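Local coordinates for protein endo-polygalacturonase (Pectobacterium carotovorum subsp. carotovorum, PDB 1BHE) that hydrolyses the alpha-1,4 bonds between galacturonosyl units of polygalacturonic acid, helping the bacterium to macerate and soft-rot plant tissue, at residues 266-280 against 295-309. Residues are numbered along the deposited sequence; the frame is centred on the assembly and turned at random.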
loop_
_atom_site.group_PDB
_atom_site.type_symbol
_atom_site.label_atom_id
_atom_site.label_comp_id
_atom_site.label_asym_id
_atom_site.label_seq_id
_atom_site.Cartn_x
_atom_site.Cartn_y
_atom_site.Cartn_z
ATOM N N THR A 266 -10.494 9.890 6.485
ATOM C CA THR A 266 -9.966 11.078 7.127
ATOM C C THR A 266 -8.447 11.166 6.993
ATOM O O THR A 266 -7.714 10.322 7.511
ATOM C CB THR A 266 -10.333 11.103 8.629
ATOM O OG1 THR A 266 -11.757 11.075 8.794
ATOM C CG2 THR A 266 -9.786 12.335 9.328
ATOM N N VAL A 267 -7.975 12.191 6.288
ATOM C CA VAL A 267 -6.558 12.439 6.099
ATOM C C VAL A 267 -6.180 13.746 6.803
ATOM O O VAL A 267 -6.726 14.789 6.434
ATOM C CB VAL A 267 -6.159 12.560 4.615
ATOM C CG1 VAL A 267 -4.652 12.767 4.483
ATOM C CG2 VAL A 267 -6.586 11.349 3.804
ATOM N N ASP A 268 -5.268 13.702 7.759
ATOM C CA ASP A 268 -4.843 14.892 8.482
ATOM C C ASP A 268 -3.349 14.858 8.788
ATOM O O ASP A 268 -2.794 13.822 9.165
ATOM C CB ASP A 268 -5.623 15.064 9.795
ATOM C CG ASP A 268 -5.237 16.345 10.520
ATOM O OD1 ASP A 268 -5.429 17.441 9.955
ATOM O OD2 ASP A 268 -4.731 16.273 11.659
ATOM N N ASP A 269 -2.700 16.007 8.653
ATOM C CA ASP A 269 -1.285 16.163 8.927
ATOM C C ASP A 269 -0.466 15.229 8.031
ATOM O O ASP A 269 0.019 14.180 8.457
ATOM C CB ASP A 269 -0.960 15.922 10.402
ATOM C CG ASP A 269 0.481 16.261 10.737
ATOM O OD1 ASP A 269 1.159 16.901 9.896
ATOM O OD2 ASP A 269 0.953 15.897 11.833
ATOM N N LEU A 270 -0.334 15.643 6.779
ATOM C CA LEU A 270 0.400 14.882 5.781
ATOM C C LEU A 270 1.413 15.769 5.060
ATOM O O LEU A 270 1.034 16.747 4.411
ATOM C CB LEU A 270 -0.550 14.256 4.755
ATOM C CG LEU A 270 0.108 13.527 3.576
ATOM C CD1 LEU A 270 1.005 12.397 4.050
ATOM C CD2 LEU A 270 -0.951 13.006 2.612
ATOM N N LYS A 271 2.687 15.423 5.210
ATOM C CA LYS A 271 3.740 16.188 4.535
ATOM C C LYS A 271 4.176 15.422 3.292
ATOM O O LYS A 271 4.456 14.224 3.356
ATOM C CB LYS A 271 4.918 16.455 5.463
ATOM C CG LYS A 271 4.795 17.738 6.270
ATOM C CD LYS A 271 4.513 17.458 7.738
ATOM C CE LYS A 271 5.490 18.208 8.635
ATOM N NZ LYS A 271 6.169 17.285 9.590
ATOM N N MET A 272 4.166 16.096 2.142
ATOM C CA MET A 272 4.538 15.458 0.882
ATOM C C MET A 272 5.694 16.186 0.204
ATOM O O MET A 272 5.662 17.410 0.039
ATOM C CB MET A 272 3.334 15.386 -0.053
ATOM C CG MET A 272 2.082 14.789 0.565
ATOM S SD MET A 272 0.697 14.619 -0.555
ATOM C CE MET A 272 1.144 13.138 -1.455
ATOM N N ASN A 273 6.724 15.436 -0.183
ATOM C CA ASN A 273 7.868 16.029 -0.864
ATOM C C ASN A 273 8.275 15.181 -2.063
ATOM O O ASN A 273 8.748 14.058 -1.894
ATOM C CB ASN A 273 9.060 16.210 0.075
ATOM C CG ASN A 273 10.172 17.036 -0.545
ATOM O OD1 ASN A 273 10.363 17.056 -1.761
ATOM N ND2 ASN A 273 10.929 17.743 0.295
ATOM N N GLY A 274 8.057 15.706 -3.265
ATOM C CA GLY A 274 8.429 15.006 -4.478
ATOM C C GLY A 274 7.436 14.014 -5.042
ATOM O O GLY A 274 7.692 13.466 -6.122
ATOM N N THR A 275 6.345 13.732 -4.345
ATOM C CA THR A 275 5.303 12.839 -4.847
ATOM C C THR A 275 4.779 13.403 -6.159
ATOM O O THR A 275 4.551 14.622 -6.206
ATOM C CB THR A 275 4.149 12.715 -3.833
ATOM O OG1 THR A 275 4.647 12.946 -2.505
ATOM C CG2 THR A 275 3.523 11.330 -3.874
ATOM N N THR A 276 4.573 12.591 -7.196
ATOM C CA THR A 276 4.112 13.182 -8.455
ATOM C C THR A 276 2.671 13.661 -8.377
ATOM O O THR A 276 2.334 14.667 -9.009
ATOM C CB THR A 276 4.353 12.325 -9.701
ATOM O OG1 THR A 276 3.166 11.644 -10.106
ATOM C CG2 THR A 276 5.479 11.342 -9.464
ATOM N N ASN A 277 1.822 12.979 -7.622
ATOM C CA ASN A 277 0.444 13.399 -7.395
ATOM C C ASN A 277 0.293 13.588 -5.879
ATOM O O ASN A 277 0.976 12.897 -5.115
ATOM C CB ASN A 277 -0.593 12.408 -7.895
ATOM C CG ASN A 277 -0.419 11.946 -9.319
ATOM O OD1 ASN A 277 -0.410 12.753 -10.256
ATOM N ND2 ASN A 277 -0.280 10.638 -9.505
ATOM N N GLY A 278 -0.564 14.508 -5.457
ATOM C CA GLY A 278 -0.752 14.750 -4.029
ATOM C C GLY A 278 -1.923 13.928 -3.498
ATOM O O GLY A 278 -1.782 12.755 -3.134
ATOM N N LEU A 279 -3.081 14.575 -3.461
ATOM C CA LEU A 279 -4.327 13.968 -3.011
ATOM C C LEU A 279 -5.142 13.555 -4.232
ATOM O O LEU A 279 -5.523 14.392 -5.055
ATOM C CB LEU A 279 -5.104 14.953 -2.140
ATOM C CG LEU A 279 -4.328 15.636 -1.010
ATOM C CD1 LEU A 279 -5.153 16.773 -0.409
ATOM C CD2 LEU A 279 -3.947 14.635 0.067
ATOM N N ARG A 280 -5.408 12.255 -4.363
ATOM C CA ARG A 280 -6.084 11.778 -5.555
ATOM C C ARG A 280 -7.256 10.836 -5.379
ATOM O O ARG A 280 -7.275 9.916 -4.572
ATOM C CB ARG A 280 -5.002 11.077 -6.403
ATOM C CG ARG A 280 -5.486 10.574 -7.752
ATOM C CD ARG A 280 -4.273 10.360 -8.660
ATOM N NE ARG A 280 -3.564 9.131 -8.287
ATOM C CZ ARG A 280 -2.835 8.442 -9.158
ATOM N NH1 ARG A 280 -2.734 8.885 -10.410
ATOM N NH2 ARG A 280 -2.211 7.334 -8.787
ATOM N N ARG A 295 -12.334 13.637 3.803
ATOM C CA ARG A 295 -11.895 14.929 4.307
ATOM C C ARG A 295 -10.381 14.996 4.445
ATOM O O ARG A 295 -9.750 14.184 5.127
ATOM C CB ARG A 295 -12.558 15.268 5.650
ATOM C CG ARG A 295 -12.409 14.193 6.712
ATOM C CD ARG A 295 -13.551 14.232 7.716
ATOM N NE ARG A 295 -14.824 13.813 7.141
ATOM C CZ ARG A 295 -15.226 12.555 7.010
ATOM N NH1 ARG A 295 -14.457 11.551 7.412
ATOM N NH2 ARG A 295 -16.409 12.296 6.468
ATOM N N TYR A 296 -9.793 15.991 3.782
ATOM C CA TYR A 296 -8.354 16.206 3.825
ATOM C C TYR A 296 -8.028 17.508 4.561
ATOM O O TYR A 296 -8.584 18.555 4.213
ATOM C CB TYR A 296 -7.734 16.289 2.437
ATOM C CG TYR A 296 -8.054 15.211 1.440
ATOM C CD1 TYR A 296 -7.283 14.050 1.358
ATOM C CD2 TYR A 296 -9.111 15.349 0.560
ATOM C CE1 TYR A 296 -7.573 13.069 0.428
ATOM C CE2 TYR A 296 -9.416 14.377 -0.377
ATOM C CZ TYR A 296 -8.637 13.233 -0.430
ATOM O OH TYR A 296 -8.938 12.263 -1.353
ATOM N N SER A 297 -7.128 17.446 5.535
ATOM C CA SER A 297 -6.772 18.654 6.275
ATOM C C SER A 297 -5.316 18.667 6.696
ATOM O O SER A 297 -4.708 17.634 6.969
ATOM C CB SER A 297 -7.670 18.832 7.506
ATOM O OG SER A 297 -7.476 17.775 8.426
ATOM N N ASN A 298 -4.742 19.866 6.747
ATOM C CA ASN A 298 -3.363 20.056 7.168
ATOM C C ASN A 298 -2.382 19.263 6.310
ATOM O O ASN A 298 -1.556 18.490 6.798
ATOM C CB ASN A 298 -3.203 19.724 8.655
ATOM C CG ASN A 298 -1.898 20.244 9.215
ATOM O OD1 ASN A 298 -1.167 20.977 8.540
ATOM N ND2 ASN A 298 -1.563 19.877 10.442
ATOM N N VAL A 299 -2.483 19.476 4.999
ATOM C CA VAL A 299 -1.609 18.818 4.032
ATOM C C VAL A 299 -0.619 19.839 3.471
ATOM O O VAL A 299 -1.047 20.881 2.963
ATOM C CB VAL A 299 -2.406 18.199 2.875
ATOM C CG1 VAL A 299 -1.494 17.411 1.939
ATOM C CG2 VAL A 299 -3.518 17.290 3.379
ATOM N N VAL A 300 0.677 19.587 3.594
ATOM C CA VAL A 300 1.698 20.495 3.076
ATOM C C VAL A 300 2.511 19.779 1.995
ATOM O O VAL A 300 3.121 18.745 2.272
ATOM C CB VAL A 300 2.641 21.013 4.168
ATOM C CG1 VAL A 300 3.732 21.908 3.583
ATOM C CG2 VAL A 300 1.881 21.784 5.244
ATOM N N MET A 301 2.505 20.314 0.776
ATOM C CA MET A 301 3.220 19.695 -0.330
ATOM C C MET A 301 4.351 20.551 -0.892
ATOM O O MET A 301 4.262 21.773 -0.995
ATOM C CB MET A 301 2.258 19.366 -1.475
ATOM C CG MET A 301 1.154 18.384 -1.125
ATOM S SD MET A 301 -0.128 18.340 -2.387
ATOM C CE MET A 301 -1.583 18.735 -1.424
ATOM N N LYS A 302 5.427 19.879 -1.279
ATOM C CA LYS A 302 6.618 20.477 -1.857
ATOM C C LYS A 302 7.062 19.625 -3.053
ATOM O O LYS A 302 7.205 18.407 -2.928
ATOM C CB LYS A 302 7.789 20.529 -0.883
ATOM C CG LYS A 302 7.662 21.299 0.409
ATOM C CD LYS A 302 9.020 21.531 1.062
ATOM C CE LYS A 302 9.102 20.907 2.447
ATOM N NZ LYS A 302 9.112 21.943 3.520
ATOM N N ASN A 303 7.261 20.239 -4.210
ATOM C CA ASN A 303 7.692 19.534 -5.408
ATOM C C ASN A 303 6.728 18.439 -5.851
ATOM O O ASN A 303 7.128 17.373 -6.329
ATOM C CB ASN A 303 9.102 18.963 -5.215
ATOM C CG ASN A 303 10.182 20.016 -5.085
ATOM O OD1 ASN A 303 10.138 21.072 -5.714
ATOM N ND2 ASN A 303 11.183 19.760 -4.254
ATOM N N VAL A 304 5.430 18.709 -5.773
ATOM C CA VAL A 304 4.375 17.814 -6.226
ATOM C C VAL A 304 3.738 18.394 -7.485
ATOM O O VAL A 304 3.063 19.421 -7.433
ATOM C CB VAL A 304 3.316 17.624 -5.122
ATOM C CG1 VAL A 304 2.137 16.798 -5.601
ATOM C CG2 VAL A 304 3.941 16.987 -3.884
ATOM N N ALA A 305 3.932 17.743 -8.624
ATOM C CA ALA A 305 3.415 18.199 -9.904
ATOM C C ALA A 305 1.909 18.368 -9.970
ATOM O O ALA A 305 1.421 19.327 -10.572
ATOM C CB ALA A 305 3.863 17.243 -11.017
ATOM N N LYS A 306 1.142 17.439 -9.421
ATOM C CA LYS A 306 -0.316 17.470 -9.439
ATOM C C LYS A 306 -0.853 17.334 -8.018
ATOM O O LYS A 306 -1.159 16.230 -7.563
ATOM C CB LYS A 306 -0.837 16.315 -10.304
ATOM C CG LYS A 306 -0.681 16.487 -11.802
ATOM C CD LYS A 306 -1.493 15.473 -12.591
ATOM C CE LYS A 306 -0.825 15.161 -13.921
ATOM N NZ LYS A 306 -1.793 15.202 -15.055
ATOM N N PRO A 307 -0.928 18.441 -7.284
ATOM C CA PRO A 307 -1.289 18.435 -5.882
ATOM C C PRO A 307 -2.661 17.877 -5.575
ATOM O O PRO A 307 -2.843 17.204 -4.554
ATOM C CB PRO A 307 -1.122 19.885 -5.431
ATOM C CG PRO A 307 -1.109 20.698 -6.677
ATOM C CD PRO A 307 -0.553 19.801 -7.748
ATOM N N ILE A 308 -3.664 18.169 -6.392
ATOM C CA ILE A 308 -5.014 17.661 -6.208
ATOM C C ILE A 308 -5.479 17.053 -7.529
ATOM O O ILE A 308 -5.432 17.707 -8.572
ATOM C CB ILE A 308 -6.051 18.697 -5.742
ATOM C CG1 ILE A 308 -5.694 19.279 -4.376
ATOM C CG2 ILE A 308 -7.447 18.075 -5.698
ATOM C CD1 ILE A 308 -6.585 20.401 -3.891
ATOM N N VAL A 309 -5.884 15.788 -7.494
ATOM C CA VAL A 309 -6.386 15.103 -8.670
ATOM C C VAL A 309 -7.695 14.375 -8.351
ATOM O O VAL A 309 -7.741 13.471 -7.521
ATOM C CB VAL A 309 -5.431 14.056 -9.276
ATOM C CG1 VAL A 309 -6.074 13.364 -10.482
ATOM C CG2 VAL A 309 -4.088 14.632 -9.701
HETATM O O HOH W 1 -9.225 15.874 7.890
HETATM O O HOH W 2 -3.176 18.463 12.285
HETATM O O HOH W 3 1.297 18.785 7.784
HETATM O O HOH W 4 -7.102 10.255 -1.756
#
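Leu279 and Tyr296 point in opposing directions and pass alongside one another inside the fold, and the branched leucine suits the flat ring: CD1 sits off-centre over one ring face, 4.2 Å from the centroid, while CD2 comes to 3.6 Å from Tyr296 CD1. Val267 CG2 approaches the same ring obliquely, and Phe330 stacks on it. Next along the interior, the flexible chains of Met272 and Met301 lie side by side, with Met272 SD 3.8 Å from Met301 CG. Val304 closes this packing at the turn, its CG1 3.5 Å from Gly278 N; glycine suits this spot because a beta carbon would run into Met301 SD and Pro307 O. A second buried part joins strands 277-282 and 306-311, where Arg280, salt-bridged to Asp224 beside the probable active-site His251, lays its aliphatic part along Val309.

Both segments belong to successive coils of the right-handed parallel beta-helix of family 28 glycosyl hydrolases. A ladder of backbone hydrogen bonds, such as Met272 N to Val300 O and Lys302 N to Met272 O, keeps them in register, with apolar residues inward on both.

The outward side is wetter and looser. With chi1 at 64° turning it to Asp268, Ser297 OG donates to OD1 at 2.6 Å, on its anti side but tilted well out of the carboxylate plane; a water bridges Asp268 OD2 to Asn298 ND2. Asn298 takes a left-handed backbone conformation, which asparagine adopts more readily than most residues. Lys271 and Lys302 turn their flexible chains away from the neighbouring coil, Lys302 NZ making a long, weak ion pair with Glu336.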